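Local atomic coordinates of beta-N-acetylhexosaminidase (PDB entry 5BU9), a protein that probably catalyses the hydrolysis of terminal non-reducing N-acetyl-D-hexosamine residues from N-acetyl-beta-D-hexosaminides, as a member of glycosyl hydrolase family 3. Residues G70-L75 with R332-K337; P97-Q102 with R154-D159; V136-E141 with L189-E194. One frame throughout, in Å; residues are numbered along the deposited sequence.

Interaction 1: residues G70-L75 with R332-K337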
loop_
_atom_site.group_PDB
_atom_site.type_symbol
_atom_site.label_atom_id
_atom_site.label_comp_id
_atom_site.label_asym_id
_atom_site.label_seq_id
_atom_site.Cartn_x
_atom_site.Cartn_y
_atom_site.Cartn_z
ATOM N N GLY A 70 5.429 9.661 -19.499
ATOM C CA GLY A 70 6.137 10.940 -19.564
ATOM C C GLY A 70 7.547 10.840 -18.999
ATOM O O GLY A 70 8.117 11.840 -18.533
ATOM N N GLY A 71 8.110 9.631 -19.056
ATOM C CA GLY A 71 9.437 9.371 -18.531
ATOM C C GLY A 71 9.494 9.218 -17.015
ATOM O O GLY A 71 10.554 8.973 -16.456
ATOM N N VAL A 72 8.358 9.356 -16.339
ATOM C CA VAL A 72 8.317 9.193 -14.892
ATOM C C VAL A 72 8.600 7.741 -14.496
ATOM O O VAL A 72 7.988 6.811 -15.027
ATOM C CB VAL A 72 6.984 9.651 -14.342
ATOM C CG1 VAL A 72 6.883 9.307 -12.858
ATOM C CG2 VAL A 72 6.866 11.159 -14.549
ATOM N N PRO A 73 9.544 7.545 -13.566
ATOM C CA PRO A 73 9.909 6.167 -13.202
ATOM C C PRO A 73 8.822 5.478 -12.376
ATOM O O PRO A 73 7.976 6.134 -11.791
ATOM C CB PRO A 73 11.218 6.333 -12.408
ATOM C CG PRO A 73 11.280 7.800 -12.022
ATOM C CD PRO A 73 10.518 8.545 -13.083
ATOM N N LEU A 74 8.833 4.151 -12.380
ATOM C CA LEU A 74 7.898 3.354 -11.602
ATOM C C LEU A 74 8.235 3.389 -10.118
ATOM O O LEU A 74 9.401 3.352 -9.739
ATOM C CB LEU A 74 7.916 1.895 -12.080
ATOM C CG LEU A 74 7.671 1.608 -13.567
ATOM C CD1 LEU A 74 7.794 0.104 -13.894
ATOM C CD2 LEU A 74 6.293 2.174 -13.956
ATOM N N LEU A 75 7.204 3.478 -9.287
ATOM C CA LEU A 75 7.267 2.921 -7.952
ATOM C C LEU A 75 7.160 1.391 -8.154
ATOM O O LEU A 75 6.255 0.886 -8.853
ATOM C CB LEU A 75 6.150 3.472 -7.051
ATOM C CG LEU A 75 6.412 4.892 -6.548
ATOM C CD1 LEU A 75 5.157 5.502 -5.952
ATOM C CD2 LEU A 75 7.543 4.920 -5.515
ATOM N N ARG A 332 0.894 14.634 -5.694
ATOM C CA ARG A 332 1.499 13.946 -4.531
ATOM C C ARG A 332 2.351 12.791 -4.976
ATOM O O ARG A 332 3.425 12.542 -4.417
ATOM C CB ARG A 332 0.453 13.423 -3.552
ATOM C CG ARG A 332 -0.409 14.553 -2.980
ATOM C CD ARG A 332 -1.409 14.087 -1.959
ATOM N NE ARG A 332 -2.392 15.127 -1.733
ATOM C CZ ARG A 332 -3.648 15.100 -2.163
ATOM N NH1 ARG A 332 -4.113 14.036 -2.805
ATOM N NH2 ARG A 332 -4.460 16.130 -1.912
ATOM N N VAL A 333 1.858 12.076 -5.977
ATOM C CA VAL A 333 2.579 10.926 -6.471
ATOM C C VAL A 333 3.895 11.359 -7.142
ATOM O O VAL A 333 4.945 10.797 -6.831
ATOM C CB VAL A 333 1.723 10.108 -7.406
ATOM C CG1 VAL A 333 2.570 8.986 -8.038
ATOM C CG2 VAL A 333 0.516 9.538 -6.637
ATOM N N LEU A 334 3.860 12.386 -8.001
ATOM C CA LEU A 334 5.099 12.821 -8.638
ATOM C C LEU A 334 6.079 13.367 -7.600
ATOM O O LEU A 334 7.283 13.119 -7.677
ATOM C CB LEU A 334 4.828 13.864 -9.722
ATOM C CG LEU A 334 3.941 13.326 -10.840
ATOM C CD1 LEU A 334 3.533 14.441 -11.769
ATOM C CD2 LEU A 334 4.650 12.245 -11.610
ATOM N N ALA A 335 5.574 14.101 -6.617
ATOM C CA ALA A 335 6.447 14.624 -5.562
ATOM C C ALA A 335 7.082 13.498 -4.737
ATOM O O ALA A 335 8.222 13.615 -4.319
ATOM C CB ALA A 335 5.686 15.550 -4.661
ATOM N N ALA A 336 6.350 12.408 -4.495
ATOM C CA ALA A 336 6.948 11.286 -3.780
ATOM C C ALA A 336 8.013 10.624 -4.664
ATOM O O ALA A 336 8.920 9.989 -4.169
ATOM C CB ALA A 336 5.887 10.275 -3.367
ATOM N N LYS A 337 7.901 10.761 -5.980
ATOM C CA LYS A 337 8.940 10.252 -6.870
ATOM C C LYS A 337 10.076 11.257 -7.149
ATOM O O LYS A 337 10.974 10.968 -7.942
ATOM C CB LYS A 337 8.324 9.819 -8.194
ATOM C CG LYS A 337 7.324 8.683 -8.063
ATOM C CD LYS A 337 6.678 8.398 -9.433
ATOM C CE LYS A 337 5.887 7.111 -9.391
ATOM N NZ LYS A 337 5.426 6.643 -10.710
#
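Lys337, just past the end of helix 320-336, reaches across Val72 and Leu75 to the backbone of the loop that enters strand 75-82, so that the last helix of this TIM barrel closes against the end where the strand begins. The tight part lies along the lysine stem. Lys337 CG stands anti to its own carbonyl carbon (chi1 -62°) and the chain runs on extended, laying its methylenes between two apolar side chains: Val72 CG1 meets Lys337 CD at 3.5 Å, crossing it at about a right angle, and Leu75 CG packs on Lys337 CE at 3.6 Å. Next to this, Val72 CG2 touches Leu334 CD2 at 3.8 Å. The looser side is toward solvent, where the exposed Pro73 ring stays 5.2 Å away, Pro73 CG from Lys337 CB. Four oxygens surround the ammonium and share its three N-H groups: besides Pro73, they come from Gln13, Gly38 and Asn39, near the starts of the neighbouring strands 15-20 and 39-43, which gathers three strand entrances round one charge. Within the contact its partner is Pro73 O, which Lys337 NZ meets in the carbonyl plane at 2.8 Å, with a C=O...N angle of 155°.

Interaction 2: residues P97-Q102 with R154-D159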
loop_
_atom_site.group_PDB
_atom_site.type_symbol
_atom_site.label_atom_id
_atom_site.label_comp_id
_atom_site.label_asym_id
_atom_site.label_seq_id
_atom_site.Cartn_x
_atom_site.Cartn_y
_atom_site.Cartn_z
ATOM N N PRO A 97 11.781 -12.804 9.880
ATOM C CA PRO A 97 10.834 -13.281 10.901
ATOM C C PRO A 97 9.479 -12.559 10.836
ATOM O O PRO A 97 9.374 -11.548 10.146
ATOM C CB PRO A 97 11.562 -12.987 12.230
ATOM C CG PRO A 97 12.718 -12.108 11.890
ATOM C CD PRO A 97 13.042 -12.320 10.468
ATOM N N THR A 98 8.460 -13.095 11.512
ATOM C CA THR A 98 7.151 -12.448 11.616
ATOM C C THR A 98 7.375 -11.092 12.271
ATOM O O THR A 98 8.349 -10.933 13.010
ATOM C CB THR A 98 6.147 -13.274 12.469
ATOM O OG1 THR A 98 6.644 -13.391 13.811
ATOM C CG2 THR A 98 5.955 -14.669 11.902
ATOM N N ALA A 99 6.498 -10.124 11.990
ATOM C CA ALA A 99 6.553 -8.834 12.663
ATOM C C ALA A 99 6.441 -9.035 14.170
ATOM O O ALA A 99 6.982 -8.246 14.949
ATOM C CB ALA A 99 5.438 -7.893 12.160
ATOM N N LEU A 100 5.747 -10.093 14.591
ATOM C CA LEU A 100 5.565 -10.307 16.031
ATOM C C LEU A 100 6.925 -10.603 16.651
ATOM O O LEU A 100 7.290 -10.002 17.674
ATOM C CB LEU A 100 4.570 -11.436 16.320
ATOM C CG LEU A 100 4.383 -11.755 17.806
ATOM C CD1 LEU A 100 3.979 -10.516 18.601
ATOM C CD2 LEU A 100 3.373 -12.874 18.003
ATOM N N ASP A 101 7.675 -11.513 16.020
ATOM C CA ASP A 101 9.071 -11.780 16.416
ATOM C C ASP A 101 9.916 -10.505 16.332
ATOM O O ASP A 101 10.679 -10.211 17.243
ATOM C CB ASP A 101 9.692 -12.867 15.542
ATOM C CG ASP A 101 9.217 -14.258 15.906
ATOM O OD1 ASP A 101 8.567 -14.429 16.953
ATOM O OD2 ASP A 101 9.500 -15.189 15.138
ATOM N N GLN A 102 9.750 -9.732 15.255
ATOM C CA GLN A 102 10.473 -8.467 15.122
ATOM C C GLN A 102 10.163 -7.544 16.312
ATOM O O GLN A 102 11.032 -6.816 16.789
ATOM C CB GLN A 102 10.127 -7.777 13.799
ATOM C CG GLN A 102 10.642 -8.481 12.538
ATOM C CD GLN A 102 10.111 -7.839 11.260
ATOM O OE1 GLN A 102 10.086 -6.609 11.122
ATOM N NE2 GLN A 102 9.658 -8.668 10.334
ATOM N N ARG A 154 1.288 -10.733 12.159
ATOM C CA ARG A 154 1.778 -9.593 11.378
ATOM C C ARG A 154 1.836 -8.296 12.165
ATOM O O ARG A 154 2.290 -7.290 11.631
ATOM C CB ARG A 154 0.916 -9.380 10.151
ATOM C CG ARG A 154 0.932 -10.560 9.218
ATOM C CD ARG A 154 -0.221 -10.393 8.225
ATOM N NE ARG A 154 -0.044 -9.266 7.302
ATOM C CZ ARG A 154 -1.006 -8.797 6.500
ATOM N NH1 ARG A 154 -2.217 -9.335 6.522
ATOM N NH2 ARG A 154 -0.773 -7.776 5.688
ATOM N N GLU A 155 1.394 -8.338 13.424
ATOM C CA GLU A 155 1.426 -7.191 14.331
ATOM C C GLU A 155 2.782 -7.176 15.042
ATOM O O GLU A 155 3.378 -8.226 15.252
ATOM C CB GLU A 155 0.273 -7.240 15.374
ATOM C CG GLU A 155 0.499 -8.213 16.609
ATOM C CD GLU A 155 0.136 -9.666 16.296
ATOM O OE1 GLU A 155 -0.098 -9.982 15.113
ATOM O OE2 GLU A 155 0.097 -10.504 17.216
ATOM N N PHE A 156 3.258 -5.982 15.399
ATOM C CA PHE A 156 4.509 -5.837 16.148
ATOM C C PHE A 156 4.253 -5.980 17.650
ATOM O O PHE A 156 5.169 -6.241 18.412
ATOM C CB PHE A 156 5.173 -4.491 15.857
ATOM C CG PHE A 156 5.910 -4.426 14.532
ATOM C CD1 PHE A 156 7.186 -4.973 14.399
ATOM C CD2 PHE A 156 5.345 -3.777 13.435
ATOM C CE1 PHE A 156 7.879 -4.898 13.198
ATOM C CE2 PHE A 156 6.025 -3.700 12.224
ATOM C CZ PHE A 156 7.299 -4.262 12.105
ATOM N N GLY A 157 3.001 -5.835 18.063
ATOM C CA GLY A 157 2.651 -5.831 19.477
ATOM C C GLY A 157 1.217 -5.341 19.718
ATOM O O GLY A 157 0.412 -5.285 18.795
ATOM N N TYR A 158 0.912 -4.960 20.952
ATOM C CA TYR A 158 -0.467 -4.891 21.423
ATOM C C TYR A 158 -0.775 -3.553 22.067
ATOM O O TYR A 158 -1.764 -3.407 22.770
ATOM C CB TYR A 158 -0.725 -6.034 22.408
ATOM C CG TYR A 158 -0.330 -7.336 21.783
ATOM C CD1 TYR A 158 -1.145 -7.928 20.843
ATOM C CD2 TYR A 158 0.888 -7.939 22.071
ATOM C CE1 TYR A 158 -0.790 -9.103 20.208
ATOM C CE2 TYR A 158 1.256 -9.128 21.434
ATOM C CZ TYR A 158 0.409 -9.697 20.502
ATOM O OH TYR A 158 0.734 -10.864 19.867
ATOM N N ASP A 159 0.106 -2.591 21.826
ATOM C CA ASP A 159 -0.083 -1.207 22.251
ATOM C C ASP A 159 0.645 -0.241 21.306
ATOM O O ASP A 159 1.556 -0.636 20.552
ATOM C CB ASP A 159 0.416 -1.006 23.683
ATOM C CG ASP A 159 1.852 -1.451 23.860
ATOM O OD1 ASP A 159 2.773 -0.667 23.518
ATOM O OD2 ASP A 159 2.051 -2.598 24.322
#
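Ala99 CB sits squarely over one face of the Phe156 ring, 3.9 Å from its centroid and 7° off the normal, a CH-pi contact between the short helix 99-102 and the loop leading to helix 160-176. Gln102 works at the ring's rim. Its CB packs 3.7 Å from Phe156 CE1; CG, anti to the carbonyl carbon (chi1 -69°), carries the extended chain on to CD, which also lies near Phe156 CE1 (4.2 Å), and OE1 comes to the ring edge near its plane, 3.5 Å from Phe156 CE1. NE2 turns back to Pro97 O at 2.9 Å, above that carbonyl's plane, and also donates to Glu81 O, so two bonds fix the amide. Putting an alanine at Phe156 would probably open a gap beneath Ala99 CB and leave Gln102 OE1 without its ring edge. Farther along, Leu100 CD1 reaches Tyr158 OH at 3.5 Å. Arg154, salt-bridged to Glu81, hydrogen-bonds a bound glycerol, probably from the crystallisation liquor, and lies against Lys184 and His185 of strand 180-186, consistent with a pocket at the mouth of the barrel. Phe156 itself is wedged between helix 99-102, Leu110 of helix 107-123, and His166 and Ala167 of helix 160-176.

Interaction 3: residues V136-E141 with L189-E194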
loop_
_atom_site.group_PDB
_atom_site.type_symbol
_atom_site.label_atom_id
_atom_site.label_comp_id
_atom_site.label_asym_id
_atom_site.label_seq_id
_atom_site.Cartn_x
_atom_site.Cartn_y
_atom_site.Cartn_z
ATOM N N VAL A 136 -2.754 -2.267 15.467
ATOM C CA VAL A 136 -2.542 -2.719 16.833
ATOM C C VAL A 136 -3.562 -3.788 17.181
ATOM O O VAL A 136 -4.751 -3.554 17.040
ATOM C CB VAL A 136 -2.611 -1.544 17.819
ATOM C CG1 VAL A 136 -2.460 -2.044 19.210
ATOM C CG2 VAL A 136 -1.508 -0.561 17.529
ATOM N N VAL A 137 -3.100 -4.951 17.634
ATOM C CA VAL A 137 -3.992 -6.026 18.053
ATOM C C VAL A 137 -4.236 -5.798 19.555
ATOM O O VAL A 137 -3.367 -5.294 20.244
ATOM C CB VAL A 137 -3.391 -7.416 17.705
ATOM C CG1 VAL A 137 -4.210 -8.554 18.267
ATOM C CG2 VAL A 137 -3.323 -7.587 16.208
ATOM N N ALA A 138 -5.423 -6.142 20.057
ATOM C CA ALA A 138 -5.828 -5.723 21.410
ATOM C C ALA A 138 -4.995 -6.352 22.508
ATOM O O ALA A 138 -4.690 -5.698 23.498
ATOM C CB ALA A 138 -7.301 -6.050 21.650
ATOM N N SER A 139 -4.661 -7.634 22.317
ATOM C CA SER A 139 -3.958 -8.445 23.316
ATOM C C SER A 139 -3.494 -9.754 22.675
ATOM O O SER A 139 -4.056 -10.174 21.664
ATOM C CB SER A 139 -4.860 -8.743 24.510
ATOM O OG SER A 139 -5.863 -9.687 24.149
ATOM N N PRO A 140 -2.466 -10.400 23.255
ATOM C CA PRO A 140 -2.008 -11.659 22.653
ATOM C C PRO A 140 -3.089 -12.771 22.663
ATOM O O PRO A 140 -3.100 -13.601 21.747
ATOM C CB PRO A 140 -0.773 -12.047 23.509
ATOM C CG PRO A 140 -0.839 -11.164 24.757
ATOM C CD PRO A 140 -1.558 -9.907 24.314
ATOM N N GLU A 141 -3.995 -12.776 23.642
ATOM C CA GLU A 141 -5.085 -13.779 23.695
ATOM C C GLU A 141 -6.145 -13.502 22.641
ATOM O O GLU A 141 -6.777 -14.408 22.121
ATOM C CB GLU A 141 -5.749 -13.829 25.075
ATOM C CG GLU A 141 -5.832 -12.491 25.818
ATOM C CD GLU A 141 -4.544 -12.124 26.579
ATOM O OE1 GLU A 141 -3.635 -12.981 26.704
ATOM O OE2 GLU A 141 -4.444 -10.969 27.057
ATOM N N LEU A 189 -6.441 -2.513 11.260
ATOM C CA LEU A 189 -7.109 -3.753 10.866
ATOM C C LEU A 189 -6.931 -4.836 11.921
ATOM O O LEU A 189 -7.327 -5.981 11.711
ATOM C CB LEU A 189 -6.547 -4.225 9.527
ATOM C CG LEU A 189 -7.396 -4.941 8.492
ATOM C CD1 LEU A 189 -8.793 -4.347 8.395
ATOM C CD2 LEU A 189 -6.688 -4.847 7.144
ATOM N N GLY A 190 -6.337 -4.475 13.054
ATOM C CA GLY A 190 -6.043 -5.453 14.077
ATOM C C GLY A 190 -7.206 -5.830 14.965
ATOM O O GLY A 190 -7.029 -6.599 15.901
ATOM N N ARG A 191 -8.400 -5.301 14.697
ATOM C CA ARG A 191 -9.528 -5.586 15.577
ATOM C C ARG A 191 -10.778 -6.111 14.845
ATOM O O ARG A 191 -11.786 -6.411 15.489
ATOM C CB ARG A 191 -9.869 -4.337 16.395
ATOM C CG ARG A 191 -8.623 -3.735 17.094
ATOM C CD ARG A 191 -9.049 -2.722 18.178
ATOM N NE ARG A 191 -9.743 -3.420 19.253
ATOM C CZ ARG A 191 -10.163 -2.866 20.381
ATOM N NH1 ARG A 191 -9.978 -1.562 20.617
ATOM N NH2 ARG A 191 -10.776 -3.635 21.278
ATOM N N VAL A 192 -10.723 -6.268 13.523
ATOM C CA VAL A 192 -11.839 -6.925 12.824
ATOM C C VAL A 192 -11.837 -8.414 13.165
ATOM O O VAL A 192 -10.792 -8.982 13.475
ATOM C CB VAL A 192 -11.769 -6.741 11.302
ATOM C CG1 VAL A 192 -12.062 -5.282 10.902
ATOM C CG2 VAL A 192 -10.403 -7.210 10.784
ATOM N N THR A 193 -13.007 -9.038 13.105
ATOM C CA THR A 193 -13.134 -10.462 13.356
ATOM C C THR A 193 -13.379 -11.265 12.060
ATOM O O THR A 193 -13.579 -12.476 12.112
ATOM C CB THR A 193 -14.264 -10.723 14.316
ATOM O OG1 THR A 193 -15.416 -10.003 13.840
ATOM C CG2 THR A 193 -13.897 -10.246 15.739
ATOM N N GLU A 194 -13.380 -10.582 10.914
ATOM C CA GLU A 194 -13.449 -11.240 9.606
ATOM C C GLU A 194 -12.406 -10.699 8.677
ATOM O O GLU A 194 -11.819 -9.663 8.951
ATOM C CB GLU A 194 -14.823 -11.069 8.969
ATOM C CG GLU A 194 -15.884 -11.998 9.595
ATOM C CD GLU A 194 -16.662 -11.262 10.643
ATOM O OE1 GLU A 194 -17.037 -11.900 11.662
ATOM O OE2 GLU A 194 -16.867 -10.032 10.442
HETATM O O HOH W 1 -5.584 -2.158 14.602
HETATM O O HOH W 2 -7.873 -7.438 18.492
#
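Val137 and Arg191 meet the opposing backbones from different directions, with Gly190 at the centre of the contact. Val137 CG1 is anti to the backbone N (chi1 173°), which puts CG2 beside that N and 3.8 Å from Gly190 O. Arg191 runs along the 136-138 backbone: its CG passes Val136 O at 3.9 Å, then the side chain bends at chi3 (66°), bringing the guanidinium obliquely to the Ala138 methyl, NH2 to CB 4.2 Å. Its NH1 is held by a salt bridge to Asp211, which fixes the far end of the arginine. Gly190 faces Val136 O so directly that a beta carbon would collide with it. No direct hydrogen bond joins the two segments; two waters do so instead. One donates to Val136 O (2.9 Å from its oxygen) and accepts from Gly190 N. The second accepts from Ala138 N and donates to Gly190 O, at 2.9 Å from that oxygen. Between them the waters serve both polar backbone atoms of Gly190. Val136 turns the other way, against Ser213 and Ala216 of helix 212-222. Both loops follow adjacent parallel strands, 128-129 and 180-186, and so lie at the C-terminal end of the barrel, where TIM-barrel enzymes carry their active sites.

From the N terminus, interaction 1 opens first, at 70-75 ahead of strand 75-82, and closes last, at 332-337, where helix 320-336 runs out; all the barrel strands from 75-82 onward lie between. Nested inside it, interaction 2 starts at 97-102 and closes at 154-159, while interaction 3 starts at 136-141, before interaction 2 has closed, and ends at 189-194, so these two cross. Their centres are 12 Å apart and they touch, Tyr158 CB lying 3.5 Å from Val137 O. Together they tie helix 99-102 to the loops following strands 128-129 and 180-186. Interaction 1, on the opposite side of the chain's centre, joins the entry to strand 75-82 to the end of the final helix.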